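Local coordinates for protein spherulin-3A (Physarum polycephalum, PDB 1HDF) that serves as a structural protein of the beta/gamma-crystallin family, with a single two-Greek-key domain that binds two calcium ions, at residues A[16-21]-A[47-52]; A[28-33]-A[94-99]; A[34-39]-A[62-67]; A[58-63]-A[89-94]. One frame throughout, in Å; residues are numbered along the deposited sequence.

Contact 1 (A[16-21]-A[47-52]); sequences FLYKHV and VSSVKV. With CA (calcium ion), chain C.
Strands 16-18 and 49-52 run antiparallel, their axes 5.0 Å apart, with Phe16 and Lys51 as a hydrogen-bonded pair and Leu17 and Val50 as the non-hydrogen-bonded pair next to it. The regular pairing ends at Tyr18, which is faced by both Ser48 and Ser49 in a classic beta bulge: Tyr18 O takes a nearly straight bond from Ser48 N at 2.9 Å (N-H...O 177°) and a weak one from Ser49 N. On one face of the sheet Leu17 and Val50 lie side by side, Leu17 CD2 resting 3.9 Å from Val50 CG2. The other face carries Tyr18, whose hydroxyl end passes obliquely over the aliphatic chain of Lys51, OH 3.4 Å from CD; the lysine runs on to bond Asn9 through NZ. In this first Greek key of the beta/gamma-crystallin domain, the bulge turns two serines to different tasks. Ser49 OG, placed between its own N and carbonyl carbon (chi1 64°), donates to His20 O at 2.9 Å, tying down the loop beyond strand 16-18. Ser48 OG instead binds a calcium ion at 2.3 Å, beside Lys19 O, and is also hydrogen-bonded to Asn88 ND2. Val46 O, Asp89 OD1 and two waters complete that site.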
loop_
_atom_site.group_PDB
_atom_site.type_symbol
_atom_site.label_atom_id
_atom_site.label_comp_id
_atom_site.label_asym_id
_atom_site.label_seq_id
_atom_site.Cartn_x
_atom_site.Cartn_y
_atom_site.Cartn_z
ATOM N N PHE A 16 11.189 11.903 -10.448
ATOM C CA PHE A 16 12.586 11.698 -10.792
ATOM C C PHE A 16 13.440 12.583 -9.910
ATOM O O PHE A 16 13.244 13.793 -9.874
ATOM C CB PHE A 16 12.852 12.058 -12.259
ATOM C CG PHE A 16 12.236 11.113 -13.253
ATOM C CD1 PHE A 16 11.726 9.874 -12.852
ATOM C CD2 PHE A 16 12.189 11.451 -14.609
ATOM C CE1 PHE A 16 11.176 8.984 -13.795
ATOM C CE2 PHE A 16 11.644 10.575 -15.555
ATOM C CZ PHE A 16 11.137 9.336 -15.148
ATOM N N LEU A 17 14.380 11.966 -9.201
ATOM C CA LEU A 17 15.288 12.680 -8.314
ATOM C C LEU A 17 16.679 12.659 -8.949
ATOM O O LEU A 17 17.175 11.600 -9.322
ATOM C CB LEU A 17 15.317 12.003 -6.939
ATOM C CG LEU A 17 13.967 11.901 -6.212
ATOM C CD1 LEU A 17 14.140 11.191 -4.870
ATOM C CD2 LEU A 17 13.376 13.309 -6.013
ATOM N N TYR A 18 17.298 13.827 -9.078
ATOM C CA TYR A 18 18.623 13.923 -9.679
ATOM C C TYR A 18 19.647 14.430 -8.677
ATOM O O TYR A 18 19.367 15.342 -7.898
ATOM C CB TYR A 18 18.589 14.858 -10.887
ATOM C CG TYR A 18 17.542 14.504 -11.915
ATOM C CD1 TYR A 18 16.201 14.818 -11.707
ATOM C CD2 TYR A 18 17.894 13.852 -13.097
ATOM C CE1 TYR A 18 15.231 14.491 -12.656
ATOM C CE2 TYR A 18 16.940 13.520 -14.047
ATOM C CZ TYR A 18 15.609 13.839 -13.821
ATOM O OH TYR A 18 14.659 13.478 -14.749
ATOM N N LYS A 19 20.843 13.850 -8.714
ATOM C CA LYS A 19 21.904 14.235 -7.786
ATOM C C LYS A 19 22.444 15.649 -8.015
ATOM O O LYS A 19 22.835 16.330 -7.066
ATOM C CB LYS A 19 23.049 13.218 -7.848
ATOM C CG LYS A 19 24.094 13.408 -6.772
ATOM C CD LYS A 19 25.080 12.253 -6.755
ATOM C CE LYS A 19 26.101 12.420 -5.644
ATOM N NZ LYS A 19 27.034 11.252 -5.586
ATOM N N HIS A 20 22.478 16.091 -9.266
ATOM C CA HIS A 20 22.966 17.439 -9.544
ATOM C C HIS A 20 21.836 18.323 -10.031
ATOM O O HIS A 20 20.761 17.833 -10.386
ATOM C CB HIS A 20 24.089 17.404 -10.582
ATOM C CG HIS A 20 25.307 16.671 -10.116
ATOM N ND1 HIS A 20 26.335 16.320 -10.964
ATOM C CD2 HIS A 20 25.649 16.196 -8.896
ATOM C CE1 HIS A 20 27.256 15.657 -10.287
ATOM N NE2 HIS A 20 26.863 15.568 -9.028
ATOM N N VAL A 21 22.073 19.628 -10.040
ATOM C CA VAL A 21 21.057 20.557 -10.500
ATOM C C VAL A 21 20.840 20.354 -11.996
ATOM O O VAL A 21 21.589 19.625 -12.649
ATOM C CB VAL A 21 21.473 22.012 -10.232
ATOM C CG1 VAL A 21 21.509 22.269 -8.742
ATOM C CG2 VAL A 21 22.831 22.275 -10.846
ATOM N N VAL A 47 20.138 14.917 -3.344
ATOM C CA VAL A 47 19.223 15.412 -4.370
ATOM C C VAL A 47 19.320 16.926 -4.586
ATOM O O VAL A 47 19.294 17.701 -3.636
ATOM C CB VAL A 47 17.759 15.024 -4.031
ATOM C CG1 VAL A 47 16.805 15.559 -5.090
ATOM C CG2 VAL A 47 17.641 13.512 -3.948
ATOM N N SER A 48 19.421 17.336 -5.845
ATOM C CA SER A 48 19.535 18.749 -6.168
ATOM C C SER A 48 18.465 19.281 -7.119
ATOM O O SER A 48 18.220 20.482 -7.144
ATOM C CB SER A 48 20.926 19.027 -6.731
ATOM O OG SER A 48 21.906 18.724 -5.750
ATOM N N SER A 49 17.849 18.395 -7.903
ATOM C CA SER A 49 16.785 18.780 -8.837
ATOM C C SER A 49 15.684 17.713 -8.853
ATOM O O SER A 49 15.937 16.540 -8.572
ATOM C CB SER A 49 17.338 18.996 -10.254
ATOM O OG SER A 49 17.870 17.804 -10.800
ATOM N N VAL A 50 14.461 18.120 -9.190
ATOM C CA VAL A 50 13.329 17.195 -9.188
ATOM C C VAL A 50 12.316 17.401 -10.319
ATOM O O VAL A 50 12.161 18.501 -10.837
ATOM C CB VAL A 50 12.552 17.299 -7.844
ATOM C CG1 VAL A 50 11.443 16.248 -7.784
ATOM C CG2 VAL A 50 13.508 17.149 -6.677
ATOM N N LYS A 51 11.624 16.323 -10.680
ATOM C CA LYS A 51 10.585 16.351 -11.697
ATOM C C LYS A 51 9.407 15.536 -11.172
ATOM O O LYS A 51 9.576 14.390 -10.753
ATOM C CB LYS A 51 11.080 15.736 -13.005
ATOM C CG LYS A 51 12.017 16.605 -13.812
ATOM C CD LYS A 51 12.376 15.907 -15.109
ATOM C CE LYS A 51 13.065 16.849 -16.096
ATOM N NZ LYS A 51 13.429 16.140 -17.365
ATOM N N VAL A 52 8.216 16.122 -11.193
ATOM C CA VAL A 52 7.022 15.427 -10.717
ATOM C C VAL A 52 6.058 15.206 -11.880
ATOM O O VAL A 52 5.754 16.134 -12.646
ATOM C CB VAL A 52 6.306 16.223 -9.592
ATOM C CG1 VAL A 52 5.238 15.348 -8.938
ATOM C CG2 VAL A 52 7.314 16.683 -8.542
HETATM CA CA CA C . 23.386 17.154 -4.992
HETATM O O HOH W 1 25.310 15.804 -4.179
HETATM O O HOH W 2 25.154 19.070 -5.363
#

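Contact 2 (A[28-33]-A[94-99]); sequences WKVTGN and MIVATF
The carboxamide of Asn33 meets Ile95 and Val96 through its oxygen: OD1 lies 3.3 Å from Ile95 CG2 and accepts from Val96 N in the plane of the carboxamide, at 3.0 Å with an N-H...O angle of 145°. This is where the chain passes between the two sheets of the beta/gamma-crystallin domain, leaving strand 27-30 of one sheet to enter strand 33-34 at the border of the other, next to strand 93-98. Gly32, at positive phi (63°), lies in the passage. Its carbonyl oxygen gives the same Val96 amide a second, weak and bent bond, so a side-chain and a backbone acceptor share one N-H. A water at 2.7 Å from both Asn33 OD1 and Val96 O lies close to the two oxygens. Towards the second subunit, Asn33 packs on its Ala97 and Ile95 on its Phe59. Inside, the sheets meet through Val30 and Met94, a selenomethionine, which reach for each other tip to tip. The selenomethionine starts out extended and bends at its third torsion (chi3 80°), which brings its methyl up to the valine. There Met94 CE sits 3.5 Å from Val30 CG1, while Val96 CG2 crosses the same valine methyl at 4.2 Å.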
loop_
_atom_site.group_PDB
_atom_site.type_symbol
_atom_site.label_atom_id
_atom_site.label_comp_id
_atom_site.label_asym_id
_atom_site.label_seq_id
_atom_site.Cartn_x
_atom_site.Cartn_y
_atom_site.Cartn_z
ATOM N N TRP A 28 17.088 8.826 -9.955
ATOM C CA TRP A 28 16.235 7.805 -9.358
ATOM C C TRP A 28 14.753 8.059 -9.663
ATOM O O TRP A 28 14.273 9.198 -9.623
ATOM C CB TRP A 28 16.424 7.788 -7.835
ATOM C CG TRP A 28 17.783 7.339 -7.352
ATOM C CD1 TRP A 28 18.178 6.058 -7.092
ATOM C CD2 TRP A 28 18.910 8.172 -7.047
ATOM N NE1 TRP A 28 19.476 6.041 -6.640
ATOM C CE2 TRP A 28 19.949 7.326 -6.604
ATOM C CE3 TRP A 28 19.141 9.551 -7.103
ATOM C CZ2 TRP A 28 21.201 7.813 -6.219
ATOM C CZ3 TRP A 28 20.388 10.037 -6.721
ATOM C CH2 TRP A 28 21.402 9.164 -6.284
ATOM N N LYS A 29 14.039 6.991 -9.994
ATOM C CA LYS A 29 12.615 7.089 -10.243
ATOM C C LYS A 29 11.969 6.552 -8.976
ATOM O O LYS A 29 12.289 5.452 -8.522
ATOM C CB LYS A 29 12.190 6.236 -11.441
ATOM C CG LYS A 29 10.673 6.097 -11.552
ATOM C CD LYS A 29 10.204 5.852 -12.978
ATOM C CE LYS A 29 10.623 4.483 -13.492
ATOM N NZ LYS A 29 10.161 4.275 -14.901
ATOM N N VAL A 30 11.074 7.338 -8.398
ATOM C CA VAL A 30 10.393 6.936 -7.181
ATOM C C VAL A 30 8.883 6.947 -7.352
ATOM O O VAL A 30 8.334 7.799 -8.041
ATOM C CB VAL A 30 10.727 7.888 -6.020
ATOM C CG1 VAL A 30 9.946 7.482 -4.780
ATOM C CG2 VAL A 30 12.219 7.875 -5.744
ATOM N N THR A 31 8.220 5.986 -6.727
ATOM C CA THR A 31 6.765 5.902 -6.744
ATOM C C THR A 31 6.422 5.548 -5.300
ATOM O O THR A 31 7.287 5.100 -4.548
ATOM C CB THR A 31 6.244 4.782 -7.657
ATOM O OG1 THR A 31 6.625 3.520 -7.107
ATOM C CG2 THR A 31 6.813 4.917 -9.068
ATOM N N GLY A 32 5.169 5.742 -4.911
ATOM C CA GLY A 32 4.791 5.436 -3.547
ATOM C C GLY A 32 5.571 6.331 -2.603
ATOM O O GLY A 32 6.003 7.417 -2.995
ATOM N N ASN A 33 5.768 5.880 -1.369
ATOM C CA ASN A 33 6.491 6.672 -0.385
ATOM C C ASN A 33 7.805 6.030 0.042
ATOM O O ASN A 33 7.974 4.818 -0.026
ATOM C CB ASN A 33 5.621 6.887 0.854
ATOM C CG ASN A 33 4.221 7.343 0.509
ATOM O OD1 ASN A 33 4.020 8.094 -0.442
ATOM N ND2 ASN A 33 3.245 6.899 1.293
HETATM N N MSE A 94 10.246 11.106 1.478
HETATM C CA MSE A 94 9.353 11.712 0.516
HETATM C C MSE A 94 8.071 10.912 0.356
HETATM O O MSE A 94 8.075 9.693 0.489
HETATM C CB MSE A 94 10.080 11.835 -0.831
HETATM C CG MSE A 94 9.237 12.370 -1.978
HETATM SE SE MSE A 94 10.268 12.736 -3.590
HETATM C CE MSE A 94 10.396 10.940 -4.270
ATOM N N ILE A 95 6.978 11.624 0.095
ATOM C CA ILE A 95 5.664 11.025 -0.125
ATOM C C ILE A 95 5.224 11.356 -1.550
ATOM O O ILE A 95 5.261 12.520 -1.970
ATOM C CB ILE A 95 4.595 11.591 0.854
ATOM C CG1 ILE A 95 4.834 11.049 2.265
ATOM C CG2 ILE A 95 3.205 11.201 0.388
ATOM C CD1 ILE A 95 3.906 11.620 3.313
ATOM N N VAL A 96 4.831 10.334 -2.298
ATOM C CA VAL A 96 4.365 10.529 -3.666
ATOM C C VAL A 96 2.904 10.109 -3.682
ATOM O O VAL A 96 2.586 8.943 -3.441
ATOM C CB VAL A 96 5.151 9.660 -4.673
ATOM C CG1 VAL A 96 4.617 9.893 -6.076
ATOM C CG2 VAL A 96 6.643 9.989 -4.607
ATOM N N ALA A 97 2.018 11.063 -3.947
ATOM C CA ALA A 97 0.587 10.782 -3.964
ATOM C C ALA A 97 -0.063 11.197 -5.274
ATOM O O ALA A 97 0.255 12.248 -5.835
ATOM C CB ALA A 97 -0.089 11.487 -2.794
ATOM N N THR A 98 -0.981 10.367 -5.756
ATOM C CA THR A 98 -1.670 10.637 -7.012
ATOM C C THR A 98 -3.164 10.853 -6.837
ATOM O O THR A 98 -3.734 10.575 -5.783
ATOM C CB THR A 98 -1.495 9.481 -8.004
ATOM O OG1 THR A 98 -2.254 8.347 -7.555
ATOM C CG2 THR A 98 -0.020 9.099 -8.118
ATOM N N PHE A 99 -3.797 11.343 -7.892
ATOM C CA PHE A 99 -5.228 11.588 -7.879
ATOM C C PHE A 99 -5.692 11.559 -9.322
ATOM O O PHE A 99 -4.873 11.653 -10.237
ATOM C CB PHE A 99 -5.527 12.955 -7.248
ATOM C CG PHE A 99 -4.876 14.108 -7.959
ATOM C CD1 PHE A 99 -5.432 14.632 -9.120
ATOM C CD2 PHE A 99 -3.684 14.648 -7.489
ATOM C CE1 PHE A 99 -4.810 15.671 -9.804
ATOM C CE2 PHE A 99 -3.056 15.685 -8.168
ATOM C CZ PHE A 99 -3.623 16.197 -9.329
HETATM O O HOH W 3 1.409 7.882 -1.278
#

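Contact 3 (A[34-39]-A[62-67]); sequences VYDFRS and KDDRFN. With CA (calcium ion), chain D.
Tyr35 and Arg65 run side by side in the same direction, the guanidinium turning one face to the ring, whose plane stands 71° away from it; CD1 of Tyr35 lies 4.3 Å above the centre of the guanidinium plane. Arg65 N donates to Tyr35 O in the carbonyl plane, the one backbone hydrogen bond between 34-39 and 62-67. The tyrosine ring is set between its own N and carbonyl carbon (chi1 64°), a torsion that lays it along Arg65. Separately, Tyr35 CB packs 3.5 Å from Phe66 CZ. Arg65 is extended from CG to NE, and this reach carries NH1 to the acids. Arg65 NH1 forms a salt bridge with Asp64 OD2 at 2.5 Å, met on the anti side of the carboxylate, and a weak, longer one with Asp36 OD2 at 3.4 Å. The two acidic side chains lie alongside each other, Asp36 CG 3.8 Å from Asp64 CB, and the NH1 they share probably offsets the repulsion between their OD2 atoms, 4.3 Å apart. Arg38 adds a second positive charge, its NH1 2.6 Å from Asp36 OD2, so four residues form one network. Arg65 NE bonds Glu100 O of the second subunit, joining the network to the interface, where Phe66 packs on Thr98 of that subunit. Lys62 O binds a calcium ion, so this salt-bridge network between two loops borders one of the calcium sites of the beta/gamma-crystallin domain.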
loop_
_atom_site.group_PDB
_atom_site.type_symbol
_atom_site.label_atom_id
_atom_site.label_comp_id
_atom_site.label_asym_id
_atom_site.label_seq_id
_atom_site.Cartn_x
_atom_site.Cartn_y
_atom_site.Cartn_z
ATOM N N VAL A 34 8.735 6.862 0.482
ATOM C CA VAL A 34 10.028 6.389 0.954
ATOM C C VAL A 34 10.278 7.141 2.251
ATOM O O VAL A 34 10.606 8.327 2.220
ATOM C CB VAL A 34 11.148 6.708 -0.063
ATOM C CG1 VAL A 34 12.510 6.263 0.490
ATOM C CG2 VAL A 34 10.852 6.012 -1.390
ATOM N N TYR A 35 10.111 6.458 3.385
ATOM C CA TYR A 35 10.281 7.100 4.695
ATOM C C TYR A 35 11.713 7.290 5.151
ATOM O O TYR A 35 11.958 7.927 6.177
ATOM C CB TYR A 35 9.487 6.350 5.771
ATOM C CG TYR A 35 9.953 4.936 6.033
ATOM C CD1 TYR A 35 11.064 4.679 6.838
ATOM C CD2 TYR A 35 9.285 3.851 5.468
ATOM C CE1 TYR A 35 11.498 3.367 7.076
ATOM C CE2 TYR A 35 9.709 2.541 5.693
ATOM C CZ TYR A 35 10.810 2.301 6.495
ATOM O OH TYR A 35 11.210 1.002 6.717
ATOM N N ASP A 36 12.662 6.748 4.396
ATOM C CA ASP A 36 14.075 6.909 4.739
ATOM C C ASP A 36 14.964 6.692 3.518
ATOM O O ASP A 36 15.219 5.561 3.111
ATOM C CB ASP A 36 14.492 5.941 5.848
ATOM C CG ASP A 36 15.798 6.351 6.514
ATOM O OD1 ASP A 36 16.558 7.152 5.923
ATOM O OD2 ASP A 36 16.075 5.867 7.631
ATOM N N PHE A 37 15.426 7.795 2.941
ATOM C CA PHE A 37 16.293 7.766 1.769
ATOM C C PHE A 37 17.576 6.984 2.046
ATOM O O PHE A 37 18.351 6.692 1.133
ATOM C CB PHE A 37 16.622 9.198 1.345
ATOM C CG PHE A 37 15.572 9.831 0.482
ATOM C CD1 PHE A 37 14.234 9.476 0.610
ATOM C CD2 PHE A 37 15.922 10.780 -0.468
ATOM C CE1 PHE A 37 13.258 10.056 -0.204
ATOM C CE2 PHE A 37 14.955 11.366 -1.284
ATOM C CZ PHE A 37 13.619 11.000 -1.151
ATOM N N ARG A 38 17.786 6.652 3.315
ATOM C CA ARG A 38 18.953 5.889 3.735
ATOM C C ARG A 38 18.849 4.444 3.261
ATOM O O ARG A 38 19.845 3.722 3.222
ATOM C CB ARG A 38 19.063 5.891 5.258
ATOM C CG ARG A 38 20.158 6.754 5.825
ATOM C CD ARG A 38 19.757 8.186 5.936
ATOM N NE ARG A 38 19.892 8.673 7.305
ATOM C CZ ARG A 38 19.116 8.296 8.315
ATOM N NH1 ARG A 38 18.143 7.424 8.115
ATOM N NH2 ARG A 38 19.316 8.794 9.528
ATOM N N SER A 39 17.637 4.021 2.926
ATOM C CA SER A 39 17.404 2.656 2.475
ATOM C C SER A 39 17.940 2.445 1.069
ATOM O O SER A 39 18.027 1.309 0.602
ATOM C CB SER A 39 15.906 2.333 2.515
ATOM O OG SER A 39 15.166 3.248 1.724
ATOM N N LYS A 62 13.134 17.196 4.994
ATOM C CA LYS A 62 14.544 17.332 5.307
ATOM C C LYS A 62 15.061 16.136 6.078
ATOM O O LYS A 62 16.212 15.745 5.915
ATOM C CB LYS A 62 14.798 18.601 6.113
ATOM C CG LYS A 62 16.272 18.847 6.380
ATOM C CD LYS A 62 16.535 20.312 6.661
ATOM C CE LYS A 62 18.014 20.624 6.554
ATOM N NZ LYS A 62 18.292 22.059 6.827
ATOM N N ASP A 63 14.212 15.557 6.920
ATOM C CA ASP A 63 14.603 14.404 7.714
ATOM C C ASP A 63 13.863 13.148 7.276
ATOM O O ASP A 63 12.966 13.196 6.439
ATOM C CB ASP A 63 14.330 14.659 9.201
ATOM C CG ASP A 63 15.062 15.879 9.728
ATOM O OD1 ASP A 63 16.163 16.171 9.221
ATOM O OD2 ASP A 63 14.549 16.539 10.656
ATOM N N ASP A 64 14.257 12.020 7.850
ATOM C CA ASP A 64 13.628 10.745 7.548
ATOM C C ASP A 64 12.278 10.692 8.258
ATOM O O ASP A 64 11.990 11.513 9.134
ATOM C CB ASP A 64 14.493 9.606 8.073
ATOM C CG ASP A 64 14.611 9.632 9.584
ATOM O OD1 ASP A 64 15.184 10.605 10.107
ATOM O OD2 ASP A 64 14.122 8.693 10.252
ATOM N N ARG A 65 11.459 9.716 7.877
ATOM C CA ARG A 65 10.147 9.519 8.485
ATOM C C ARG A 65 9.241 10.744 8.449
ATOM O O ARG A 65 8.420 10.959 9.342
ATOM C CB ARG A 65 10.327 9.014 9.915
ATOM C CG ARG A 65 10.982 7.645 9.944
ATOM C CD ARG A 65 11.310 7.172 11.344
ATOM N NE ARG A 65 11.781 5.789 11.331
ATOM C CZ ARG A 65 12.876 5.372 10.701
ATOM N NH1 ARG A 65 13.629 6.234 10.027
ATOM N NH2 ARG A 65 13.216 4.087 10.731
ATOM N N PHE A 66 9.410 11.550 7.408
ATOM C CA PHE A 66 8.581 12.734 7.198
ATOM C C PHE A 66 8.640 13.807 8.284
ATOM O O PHE A 66 7.630 14.433 8.591
ATOM C CB PHE A 66 7.135 12.277 6.981
ATOM C CG PHE A 66 7.029 10.974 6.233
ATOM C CD1 PHE A 66 7.532 10.851 4.942
ATOM C CD2 PHE A 66 6.467 9.856 6.835
ATOM C CE1 PHE A 66 7.479 9.630 4.262
ATOM C CE2 PHE A 66 6.409 8.635 6.166
ATOM C CZ PHE A 66 6.917 8.523 4.876
ATOM N N ASN A 67 9.822 14.020 8.852
ATOM C CA ASN A 67 10.014 15.038 9.885
ATOM C C ASN A 67 10.855 16.180 9.329
ATOM O O ASN A 67 11.456 16.049 8.264
ATOM C CB ASN A 67 10.725 14.450 11.108
ATOM C CG ASN A 67 9.938 13.328 11.753
ATOM O OD1 ASN A 67 8.769 13.496 12.092
ATOM N ND2 ASN A 67 10.578 12.175 11.930
HETATM CA CA CA D . 18.507 15.242 5.651
HETATM O O HOH W 4 18.320 14.969 8.366
HETATM O O HOH W 5 20.144 13.756 7.083
HETATM O O HOH W 6 19.780 17.585 6.434
#

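Contact 4 (A[58-63]-A[89-94]); sequences AFIFKD and DAISSM. With CA (calcium ion), chain D; CA (calcium ion), chain C.
In the second Greek key of the beta/gamma-crystallin domain, strand 56-61 pairs with strand 93-98 where the former ends and the latter begins, beside a calcium site. Ile60 and Met94 face each other as an antiparallel non-hydrogen-bonded pair; beyond it Phe61 N donates to Ser93 O at 3.0 Å, and Ser92 N to Phe61 O at 2.8 Å. On the inner face Ile91 reaches back with CD1 to cross Ile60, their CD1 atoms 3.6 Å apart, while Ile60 CG2 rests on the selenium of Met94. On the other face the Phe61 ring meets Ser93 O at its edge, in plane. Ser93 OG takes the position between its own N and carbonyl carbon (chi1 63°); from there it donates to Asp63 O at 2.7 Å, and it also bonds Phe66 N, fastening the turn after the strand. Ser92 OG, beside its own backbone N (chi1 -58°), turns to the metal instead and also bonds Asn44 ND2. The calcium is bound by Ser92 OG and Lys62 O, each at 2.4 Å, and by Ala90 O, with Asp45 OD1 and three waters completing the shell. Asp89 OD1 goes to the second calcium ion, giving the paired, interlocked sites of a calcium-binding beta/gamma-crystallin domain.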
loop_
_atom_site.group_PDB
_atom_site.type_symbol
_atom_site.label_atom_id
_atom_site.label_comp_id
_atom_site.label_asym_id
_atom_site.label_seq_id
_atom_site.Cartn_x
_atom_site.Cartn_y
_atom_site.Cartn_z
ATOM N N ALA A 58 4.128 15.674 -4.712
ATOM C CA ALA A 58 5.309 15.144 -4.060
ATOM C C ALA A 58 5.630 15.993 -2.840
ATOM O O ALA A 58 5.605 17.222 -2.901
ATOM C CB ALA A 58 6.476 15.145 -5.019
ATOM N N PHE A 59 5.909 15.330 -1.727
ATOM C CA PHE A 59 6.258 16.021 -0.496
ATOM C C PHE A 59 7.653 15.565 -0.065
ATOM O O PHE A 59 7.866 14.401 0.287
ATOM C CB PHE A 59 5.223 15.717 0.591
ATOM C CG PHE A 59 3.820 16.152 0.235
ATOM C CD1 PHE A 59 3.025 15.374 -0.601
ATOM C CD2 PHE A 59 3.310 17.353 0.712
ATOM C CE1 PHE A 59 1.734 15.790 -0.958
ATOM C CE2 PHE A 59 2.024 17.775 0.362
ATOM C CZ PHE A 59 1.237 16.989 -0.477
ATOM N N ILE A 60 8.607 16.485 -0.114
ATOM C CA ILE A 60 9.984 16.182 0.254
ATOM C C ILE A 60 10.298 16.714 1.654
ATOM O O ILE A 60 9.999 17.861 1.969
ATOM C CB ILE A 60 10.952 16.791 -0.779
ATOM C CG1 ILE A 60 10.659 18.287 -0.943
ATOM C CG2 ILE A 60 10.801 16.073 -2.113
ATOM C CD1 ILE A 60 11.602 18.993 -1.893
ATOM N N PHE A 61 10.902 15.868 2.485
ATOM C CA PHE A 61 11.232 16.226 3.864
ATOM C C PHE A 61 12.723 16.270 4.134
ATOM O O PHE A 61 13.487 15.467 3.591
ATOM C CB PHE A 61 10.575 15.233 4.823
ATOM C CG PHE A 61 9.097 15.164 4.669
ATOM C CD1 PHE A 61 8.533 14.560 3.544
ATOM C CD2 PHE A 61 8.261 15.789 5.591
ATOM C CE1 PHE A 61 7.168 14.587 3.337
ATOM C CE2 PHE A 61 6.892 15.822 5.392
ATOM C CZ PHE A 61 6.341 15.223 4.265
ATOM N N LYS A 62 13.134 17.196 4.994
ATOM C CA LYS A 62 14.544 17.332 5.307
ATOM C C LYS A 62 15.061 16.136 6.078
ATOM O O LYS A 62 16.212 15.745 5.915
ATOM C CB LYS A 62 14.798 18.601 6.113
ATOM C CG LYS A 62 16.272 18.847 6.380
ATOM C CD LYS A 62 16.535 20.312 6.661
ATOM C CE LYS A 62 18.014 20.624 6.554
ATOM N NZ LYS A 62 18.292 22.059 6.827
ATOM N N ASP A 63 14.212 15.557 6.920
ATOM C CA ASP A 63 14.603 14.404 7.714
ATOM C C ASP A 63 13.863 13.148 7.276
ATOM O O ASP A 63 12.966 13.196 6.439
ATOM C CB ASP A 63 14.330 14.659 9.201
ATOM C CG ASP A 63 15.062 15.879 9.728
ATOM O OD1 ASP A 63 16.163 16.171 9.221
ATOM O OD2 ASP A 63 14.549 16.539 10.656
ATOM N N ASP A 89 20.674 18.977 -1.253
ATOM C CA ASP A 89 21.413 17.945 -0.517
ATOM C C ASP A 89 20.920 17.785 0.918
ATOM O O ASP A 89 21.721 17.806 1.851
ATOM C CB ASP A 89 22.913 18.275 -0.477
ATOM C CG ASP A 89 23.520 18.403 -1.857
ATOM O OD1 ASP A 89 23.067 17.693 -2.779
ATOM O OD2 ASP A 89 24.464 19.206 -2.012
ATOM N N ALA A 90 19.616 17.614 1.106
ATOM C CA ALA A 90 19.093 17.482 2.463
ATOM C C ALA A 90 17.841 16.634 2.611
ATOM O O ALA A 90 17.430 16.335 3.734
ATOM C CB ALA A 90 18.841 18.865 3.046
ATOM N N ILE A 91 17.230 16.249 1.495
ATOM C CA ILE A 91 16.014 15.447 1.550
ATOM C C ILE A 91 16.323 14.058 2.083
ATOM O O ILE A 91 17.289 13.420 1.660
ATOM C CB ILE A 91 15.360 15.341 0.158
ATOM C CG1 ILE A 91 14.969 16.742 -0.327
ATOM C CG2 ILE A 91 14.123 14.450 0.223
ATOM C CD1 ILE A 91 14.425 16.775 -1.730
ATOM N N SER A 92 15.505 13.592 3.021
ATOM C CA SER A 92 15.726 12.284 3.617
ATOM C C SER A 92 14.500 11.379 3.623
ATOM O O SER A 92 14.560 10.256 4.114
ATOM C CB SER A 92 16.264 12.453 5.036
ATOM O OG SER A 92 17.475 13.199 5.034
ATOM N N SER A 93 13.388 11.877 3.088
ATOM C CA SER A 93 12.153 11.101 2.987
ATOM C C SER A 93 11.230 11.819 2.004
ATOM O O SER A 93 11.412 13.002 1.720
ATOM C CB SER A 93 11.468 10.927 4.358
ATOM O OG SER A 93 11.054 12.152 4.928
HETATM N N MSE A 94 10.246 11.106 1.478
HETATM C CA MSE A 94 9.353 11.712 0.516
HETATM C C MSE A 94 8.071 10.912 0.356
HETATM O O MSE A 94 8.075 9.693 0.489
HETATM C CB MSE A 94 10.080 11.835 -0.831
HETATM C CG MSE A 94 9.237 12.370 -1.978
HETATM SE SE MSE A 94 10.268 12.736 -3.590
HETATM C CE MSE A 94 10.396 10.940 -4.270
HETATM CA CA CA D . 18.507 15.242 5.651
HETATM CA CA CA C . 23.386 17.154 -4.992
HETATM O O HOH W 4 18.320 14.969 8.366
HETATM O O HOH W 2 25.154 19.070 -5.363
HETATM O O HOH W 1 25.310 15.804 -4.179
HETATM O O HOH W 5 20.144 13.756 7.083
HETATM O O HOH W 6 19.780 17.585 6.434
#

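In the fold
Two antiparallel sheets face each other in this domain. Contact 1 lies in the sheet of strands 15-18, 27-30 and 49-52, contact 4 in that of strands 56-61 and 93-98, with centres about 12 Å apart; contact 2 joins the sheets and shares Met94 with contact 4. Contact 3 is closest to contact 4, about 6 Å between centres, sharing Lys62, Asp63 and a calcium ion. Along the chain contact 1 closes before contact 4 opens, one in each Greek key, whereas contact 2 spans both. Asp89 of contact 4 reaches the calcium ion of contact 1, and Asp45, of the first key, binds that of contact 4, so each key contributes to the other's site. Contacts 2, 3 and 4 also touch the second subunit.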